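Local coordinates for protein geranylgeranyl pyrophosphate synthase (Corynebacterium glutamicum, PDB 3LMD) that probably catalyses the magnesium-dependent condensation of isopentenyl diphosphate with allylic diphosphates to build longer isoprenoid diphosphates, at residues A[193-196]-A[197-201]; A[232-235]-A[236-240]; A[313-316]-A[317-320]. All blocks are in the same frame, centred on the assembly; numbering follows the deposited sequence. Where two conformers were deposited one is given.

Contact 1: residues A[193-196]-A[197-201]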
loop_
_atom_site.group_PDB
_atom_site.type_symbol
_atom_site.label_atom_id
_atom_site.label_comp_id
_atom_site.label_asym_id
_atom_site.label_seq_id
_atom_site.Cartn_x
_atom_site.Cartn_y
_atom_site.Cartn_z
ATOM N N THR A 193 13.350 -19.454 7.952
ATOM C CA THR A 193 13.811 -19.431 6.560
ATOM C C THR A 193 12.776 -18.762 5.649
ATOM O O THR A 193 13.137 -17.946 4.776
ATOM C CB THR A 193 14.114 -20.845 6.034
ATOM O OG1 THR A 193 15.199 -21.389 6.783
ATOM C CG2 THR A 193 14.507 -20.807 4.532
ATOM N N ASN A 194 11.509 -19.099 5.850
ATOM C CA ASN A 194 10.412 -18.518 5.052
ATOM C C ASN A 194 10.282 -17.028 5.273
ATOM O O ASN A 194 10.085 -16.274 4.333
ATOM C CB ASN A 194 9.071 -19.180 5.399
ATOM C CG ASN A 194 8.970 -20.597 4.883
ATOM O OD1 ASN A 194 9.595 -20.945 3.906
ATOM N ND2 ASN A 194 8.185 -21.416 5.548
ATOM N N VAL A 195 10.371 -16.598 6.533
ATOM C CA VAL A 195 10.345 -15.175 6.818
ATOM C C VAL A 195 11.434 -14.399 6.068
ATOM O O VAL A 195 11.131 -13.383 5.436
ATOM C CB VAL A 195 10.407 -14.874 8.315
ATOM C CG1 VAL A 195 10.592 -13.357 8.524
ATOM C CG2 VAL A 195 9.100 -15.363 9.002
ATOM N N ILE A 196 12.686 -14.866 6.121
ATOM C CA ILE A 196 13.778 -14.155 5.436
ATOM C C ILE A 196 13.619 -14.190 3.915
ATOM O O ILE A 196 13.791 -13.171 3.255
ATOM C CB ILE A 196 15.165 -14.701 5.814
ATOM C CG1 ILE A 196 15.337 -14.691 7.331
ATOM C CG2 ILE A 196 16.272 -13.883 5.116
ATOM C CD1 ILE A 196 15.082 -13.369 7.952
ATOM N N ARG A 197 13.267 -15.343 3.370
ATOM C CA ARG A 197 13.043 -15.451 1.909
ATOM C C ARG A 197 12.002 -14.418 1.447
ATOM O O ARG A 197 12.178 -13.750 0.416
ATOM C CB ARG A 197 12.563 -16.856 1.540
ATOM C CG ARG A 197 12.355 -17.080 0.040
ATOM C CD ARG A 197 11.835 -18.522 -0.260
ATOM N NE ARG A 197 10.712 -18.875 0.614
ATOM C CZ ARG A 197 9.446 -18.518 0.404
ATOM N NH1 ARG A 197 9.121 -17.800 -0.671
ATOM N NH2 ARG A 197 8.502 -18.873 1.279
ATOM N N GLU A 198 10.903 -14.294 2.200
ATOM C CA GLU A 198 9.806 -13.381 1.825
ATOM C C GLU A 198 10.055 -11.914 2.144
ATOM O O GLU A 198 9.837 -11.042 1.301
ATOM C CB GLU A 198 8.483 -13.822 2.469
ATOM C CG GLU A 198 8.036 -15.189 1.944
ATOM C CD GLU A 198 6.973 -15.825 2.827
ATOM O OE1 GLU A 198 6.806 -15.382 3.975
ATOM O OE2 GLU A 198 6.336 -16.793 2.382
ATOM N N LYS A 199 10.505 -11.638 3.357
ATOM C CA LYS A 199 10.740 -10.260 3.780
ATOM C C LYS A 199 11.932 -9.617 3.122
ATOM O O LYS A 199 11.939 -8.389 2.926
ATOM C CB LYS A 199 10.990 -10.173 5.299
ATOM C CG LYS A 199 9.763 -10.219 6.169
ATOM C CD LYS A 199 10.083 -9.682 7.602
ATOM C CE LYS A 199 10.297 -8.168 7.658
ATOM N NZ LYS A 199 10.521 -7.718 9.099
ATOM N N THR A 200 12.965 -10.409 2.837
ATOM C CA THR A 200 14.246 -9.849 2.352
ATOM C C THR A 200 14.698 -10.368 0.975
ATOM O O THR A 200 15.098 -9.584 0.100
ATOM C CB THR A 200 15.406 -10.149 3.335
ATOM O OG1 THR A 200 15.116 -9.580 4.620
ATOM C CG2 THR A 200 16.724 -9.568 2.816
ATOM N N GLY A 201 14.680 -11.684 0.790
ATOM C CA GLY A 201 15.228 -12.255 -0.455
ATOM C C GLY A 201 14.471 -11.800 -1.691
ATOM O O GLY A 201 15.091 -11.507 -2.740
#
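Arg-197 leaves the helix with CG opposite its own backbone N (chi1 -178°) and then bends at chi3 (48°), which lays the guanidinium alongside the side chain of Asn-194, one turn back. The amide and guanidinium planes stand almost perpendicular, and OD1 of Asn-194 lies at the guanidinium edge, 3.5 Å from NH2 of Arg-197. That same NH2 of Arg-197 forms a salt bridge to OE2 of the next residue, Glu-198, at 3.2 Å, though the hydrogen bond within it is weak and bent; OE1 of Glu-198 is paired with Arg-178 of helix 159-181. Further round, Val-195 and Lys-199 run side by side: the branch CG1 of Val-195 rests 3.8 Å from CD of Lys-199. Beyond that methylene the lysine heads off to a salt bridge with Glu-179, with a long, weak ion pair to Asp-115, which binds calcium in this protein, although no ion is bound to this chain.

The backbone widens here into a pi-type turn. The carbonyl O of Ile-196 takes two N-H groups, Thr-200 N at 2.9 Å and Gly-201 N at 3.0 Å, the second bond being the straighter (164°) and lying in the carbonyl plane. A Lys-Thr pair at a distorted turn of a continuous helix, facing the first aspartate-rich motif, is characteristic of trans-prenyltransferases; as in relatives, the lysine probably lies by the allylic diphosphate and the threonine near the nascent carbocation.

Contact 2: residues A[232-235]-A[236-240]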
loop_
_atom_site.group_PDB
_atom_site.type_symbol
_atom_site.label_atom_id
_atom_site.label_comp_id
_atom_site.label_asym_id
_atom_site.label_seq_id
_atom_site.Cartn_x
_atom_site.Cartn_y
_atom_site.Cartn_z
ATOM N N VAL A 232 21.596 -14.412 -2.301
ATOM C CA VAL A 232 22.340 -13.381 -1.598
ATOM C C VAL A 232 21.529 -12.753 -0.444
ATOM O O VAL A 232 22.067 -12.474 0.628
ATOM C CB VAL A 232 22.790 -12.290 -2.580
ATOM C CG1 VAL A 232 22.842 -10.936 -1.904
ATOM C CG2 VAL A 232 24.128 -12.676 -3.140
ATOM N N GLY A 233 20.247 -12.548 -0.666
ATOM C CA GLY A 233 19.356 -12.052 0.431
ATOM C C GLY A 233 19.424 -12.973 1.640
ATOM O O GLY A 233 19.471 -12.504 2.791
ATOM N N MET A 234 19.388 -14.290 1.398
ATOM C CA MET A 234 19.516 -15.260 2.505
ATOM C C MET A 234 20.872 -15.128 3.202
ATOM O O MET A 234 20.949 -15.105 4.431
ATOM C CB MET A 234 19.302 -16.712 2.005
ATOM C CG MET A 234 17.916 -17.005 1.357
ATOM S SD MET A 234 16.492 -16.797 2.522
ATOM C CE MET A 234 17.239 -17.560 4.049
ATOM N N ILE A 235 21.947 -15.073 2.416
ATOM C CA ILE A 235 23.287 -14.932 2.962
ATOM C C ILE A 235 23.394 -13.679 3.818
ATOM O O ILE A 235 23.882 -13.744 4.951
ATOM C CB ILE A 235 24.333 -14.922 1.842
ATOM C CG1 ILE A 235 24.386 -16.299 1.162
ATOM C CG2 ILE A 235 25.721 -14.488 2.364
ATOM C CD1 ILE A 235 25.231 -16.265 -0.161
ATOM N N PHE A 236 22.916 -12.539 3.314
ATOM C CA PHE A 236 23.020 -11.283 4.095
ATOM C C PHE A 236 22.404 -11.420 5.482
ATOM O O PHE A 236 22.988 -10.996 6.468
ATOM C CB PHE A 236 22.315 -10.110 3.377
ATOM C CG PHE A 236 23.064 -9.584 2.167
ATOM C CD1 PHE A 236 24.382 -9.904 1.955
ATOM C CD2 PHE A 236 22.437 -8.748 1.257
ATOM C CE1 PHE A 236 25.072 -9.418 0.837
ATOM C CE2 PHE A 236 23.121 -8.266 0.146
ATOM C CZ PHE A 236 24.439 -8.606 -0.056
ATOM N N GLN A 237 21.187 -11.955 5.538
ATOM C CA GLN A 237 20.451 -11.994 6.795
ATOM C C GLN A 237 21.041 -13.040 7.769
ATOM O O GLN A 237 21.129 -12.787 8.956
ATOM C CB GLN A 237 18.972 -12.310 6.542
ATOM C CG GLN A 237 18.138 -12.179 7.822
ATOM C CD GLN A 237 18.190 -10.753 8.365
ATOM O OE1 GLN A 237 17.689 -9.843 7.725
ATOM N NE2 GLN A 237 18.848 -10.550 9.517
ATOM N N ILE A 238 21.399 -14.225 7.276
ATOM C CA ILE A 238 21.966 -15.215 8.174
ATOM C C ILE A 238 23.321 -14.729 8.709
ATOM O O ILE A 238 23.623 -14.881 9.899
ATOM C CB ILE A 238 22.117 -16.601 7.503
ATOM C CG1 ILE A 238 20.731 -17.116 7.064
ATOM C CG2 ILE A 238 22.740 -17.603 8.546
ATOM C CD1 ILE A 238 20.769 -18.307 6.173
ATOM N N VAL A 239 24.134 -14.131 7.839
ATOM C CA VAL A 239 25.431 -13.651 8.268
ATOM C C VAL A 239 25.238 -12.562 9.351
ATOM O O VAL A 239 25.925 -12.571 10.376
ATOM C CB VAL A 239 26.305 -13.129 7.066
ATOM C CG1 VAL A 239 27.475 -12.274 7.586
ATOM C CG2 VAL A 239 26.868 -14.312 6.229
ATOM N N ASP A 240 24.301 -11.638 9.125
ATOM C CA ASP A 240 23.972 -10.607 10.127
ATOM C C ASP A 240 23.568 -11.251 11.465
ATOM O O ASP A 240 23.936 -10.780 12.564
ATOM C CB ASP A 240 22.792 -9.735 9.647
ATOM C CG ASP A 240 23.205 -8.644 8.669
ATOM O OD1 ASP A 240 24.416 -8.443 8.446
ATOM O OD2 ASP A 240 22.301 -7.967 8.131
#
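Val-232 and Phe-236 meet one turn apart on helix 219-246, which carries the second aspartate-rich motif of the all-helical prenyltransferase fold, beginning at Asp-240. The aromatic ring, with CG held beside its own backbone N (chi1 -73°), swings back along the helix until one face lies under the valine. Methyl CG1 of Val-232 sits 3.3 Å above the ring plane, displaced toward the rim, in a CH-pi contact, and its closest approach is 3.4 Å to CZ of Phe-236. The chi1 of Val-232 (148°) lies well off a staggered position, consistent with a tight fit against the ring. Phe-77 adds an edge-to-face ring contact to Phe-236.

The other pairs are looser. Met-234 is folded at both chi2 and chi3, curling its chain so that CE comes within 4.2 Å of CD1 of Ile-238. Ile-235 and Val-239 lie side by side, pointing the same way, and touch through their CG2 methyls at 4.0 Å. Gln-237 takes a different course: it is bent at chi2 and its NE2 is hydrogen-bonded to Asp-241, within the aspartate-rich motif that Ser-22 and Gly-20 tie to the start of the modelled chain.

Beneath the side chains the i to i+4 backbone bonds run on unbroken, the one from Gln-237 N to Gly-233 O being the longest. Phe-236 N bonds to Val-232 O at 2.8 Å, and the same carbonyl oxygen, Val-232 O, also lies 3.4 Å from CG of Phe-236.

Contact 3: residues A[313-316]-A[317-320]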
loop_
_atom_site.group_PDB
_atom_site.type_symbol
_atom_site.label_atom_id
_atom_site.label_comp_id
_atom_site.label_asym_id
_atom_site.label_seq_id
_atom_site.Cartn_x
_atom_site.Cartn_y
_atom_site.Cartn_z
ATOM N N ALA A 313 24.662 -22.808 11.418
ATOM C CA ALA A 313 24.188 -21.625 10.667
ATOM C C ALA A 313 25.168 -21.288 9.559
ATOM O O ALA A 313 24.764 -20.925 8.452
ATOM C CB ALA A 313 24.025 -20.382 11.624
ATOM N N LEU A 314 26.464 -21.394 9.864
ATOM C CA LEU A 314 27.480 -21.115 8.866
ATOM C C LEU A 314 27.401 -22.103 7.705
ATOM O O LEU A 314 27.576 -21.708 6.549
ATOM C CB LEU A 314 28.883 -21.095 9.513
ATOM C CG LEU A 314 30.134 -20.770 8.695
ATOM C CD1 LEU A 314 29.976 -19.445 7.905
ATOM C CD2 LEU A 314 31.389 -20.704 9.632
ATOM N N ASP A 315 27.139 -23.381 7.991
ATOM C CA ASP A 315 27.009 -24.370 6.910
ATOM C C ASP A 315 25.797 -24.058 6.051
ATOM O O ASP A 315 25.792 -24.322 4.854
ATOM C CB ASP A 315 26.882 -25.800 7.458
ATOM C CG ASP A 315 28.196 -26.291 8.063
ATOM O OD1 ASP A 315 29.244 -25.715 7.726
ATOM O OD2 ASP A 315 28.173 -27.224 8.867
ATOM N N GLU A 316 24.762 -23.491 6.657
ATOM C CA GLU A 316 23.590 -23.054 5.858
ATOM C C GLU A 316 23.967 -21.859 4.956
ATOM O O GLU A 316 23.610 -21.809 3.775
ATOM C CB GLU A 316 22.422 -22.734 6.798
ATOM C CG GLU A 316 21.122 -22.387 6.103
ATOM C CD GLU A 316 20.417 -23.605 5.519
ATOM O OE1 GLU A 316 21.048 -24.666 5.337
ATOM O OE2 GLU A 316 19.218 -23.489 5.229
ATOM N N VAL A 317 24.736 -20.922 5.497
ATOM C CA VAL A 317 25.341 -19.854 4.659
ATOM C C VAL A 317 26.127 -20.434 3.477
ATOM O O VAL A 317 26.010 -19.964 2.327
ATOM C CB VAL A 317 26.260 -18.926 5.477
ATOM C CG1 VAL A 317 27.044 -17.960 4.540
ATOM C CG2 VAL A 317 25.434 -18.098 6.484
ATOM N N TYR A 318 26.911 -21.469 3.740
ATOM C CA TYR A 318 27.721 -22.050 2.665
ATOM C C TYR A 318 26.864 -22.695 1.596
ATOM O O TYR A 318 27.233 -22.699 0.418
ATOM C CB TYR A 318 28.691 -23.109 3.204
ATOM C CG TYR A 318 29.777 -22.564 4.099
ATOM C CD1 TYR A 318 30.270 -21.272 3.925
ATOM C CD2 TYR A 318 30.359 -23.371 5.083
ATOM C CE1 TYR A 318 31.290 -20.782 4.725
ATOM C CE2 TYR A 318 31.380 -22.886 5.885
ATOM C CZ TYR A 318 31.848 -21.604 5.706
ATOM O OH TYR A 318 32.878 -21.138 6.514
ATOM N N ARG A 319 25.750 -23.278 2.022
ATOM C CA ARG A 319 24.828 -23.918 1.111
ATOM C C ARG A 319 24.187 -22.870 0.170
ATOM O O ARG A 319 24.052 -23.099 -1.041
ATOM C CB ARG A 319 23.743 -24.654 1.919
ATOM C CG ARG A 319 22.740 -25.431 1.062
ATOM C CD ARG A 319 21.751 -26.227 1.901
ATOM N NE ARG A 319 20.717 -25.385 2.495
ATOM C CZ ARG A 319 19.668 -24.893 1.837
ATOM N NH1 ARG A 319 18.767 -24.163 2.486
ATOM N NH2 ARG A 319 19.507 -25.139 0.539
ATOM N N TYR A 320 23.803 -21.717 0.720
ATOM C CA TYR A 320 23.312 -20.605 -0.132
ATOM C C TYR A 320 24.409 -20.036 -1.008
ATOM O O TYR A 320 24.143 -19.597 -2.118
ATOM C CB TYR A 320 22.685 -19.506 0.722
ATOM C CG TYR A 320 21.342 -19.941 1.230
ATOM C CD1 TYR A 320 20.276 -20.119 0.343
ATOM C CD2 TYR A 320 21.115 -20.149 2.584
ATOM C CE1 TYR A 320 19.015 -20.536 0.791
ATOM C CE2 TYR A 320 19.853 -20.553 3.040
ATOM C CZ TYR A 320 18.811 -20.744 2.139
ATOM O OH TYR A 320 17.536 -21.120 2.573
HETATM O O HOH W 1 17.663 -21.276 5.510
#
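Helix 309-328, one of the C-terminal helices packed around the bundle of this prenyltransferase, presents a salt bridge between Glu-316 and Arg-319 and two tyrosines that lean back on the preceding turn. The arginine grips the carboxylate side-on, with one nitrogen to each oxygen: NE of Arg-319 reaches OE1 of Glu-316 at 3.0 Å and NH1 of Arg-319 reaches OE2 of Glu-316 at 2.9 Å. Both bonds are nearly straight and leave in the guanidinium plane. They meet the carboxylate from well above its plane, however, since the two flat groups are turned 55° against each other. Glu-316 gets there by a bend at chi2 (75°), and Arg-319 answers with one at chi3 (76°). A water then donates to OE2 of Glu-316 at 2.7 Å and also hydrogen-bonds, at 2.9 Å, with OH of Tyr-320. The glutamate oxygen is thus gripped twice, and the water lies in the plane of the Tyr-320 ring, at its edge. CZ of Arg-319 stands over one face of that ring, toward its rim.

On another side of the helix Leu-314 lies across Tyr-318. CG of Leu-314 is 3.5 Å from CZ of Tyr-318, and the leucine carbonyl O also sits over one face of the ring. The Tyr-318 hydroxyl makes a weak hydrogen bond to the backbone N of Glu-353. OD1 of Asp-315 passes 3.7 Å from CD2 of Tyr-318, but its hydrogen bond goes to Gln-311.

Val-317 and Tyr-320 face helix 219-246, whereas Asp-315 and Arg-319 are exposed. This is an amphipathic helix with an i to i+3 Glu-Arg salt bridge, lying away from the metal sites on the flank of the all-alpha isoprenoid synthase fold.

Following the chain from the N terminus, contact 1 comes first on helix 188-214, contact 2 on the next long helix, 219-246, and contact 3 on helix 309-328. Each stays within a single helix and closes just a turn or so of it, so they run in series, neither nested nor crossing. Between helices, contact 2 is the middle layer, its centre about 10 Å from those of the other two. Ile-196 and Arg-197 pack on Gln-237 and Met-234; on the other helix Val-317 and Tyr-320 meet Ile-238, Ile-235 and Met-234. Contacts 1 and 3 touch directly where CG2 of Thr-193 lies 3.6 Å from OH of Tyr-320.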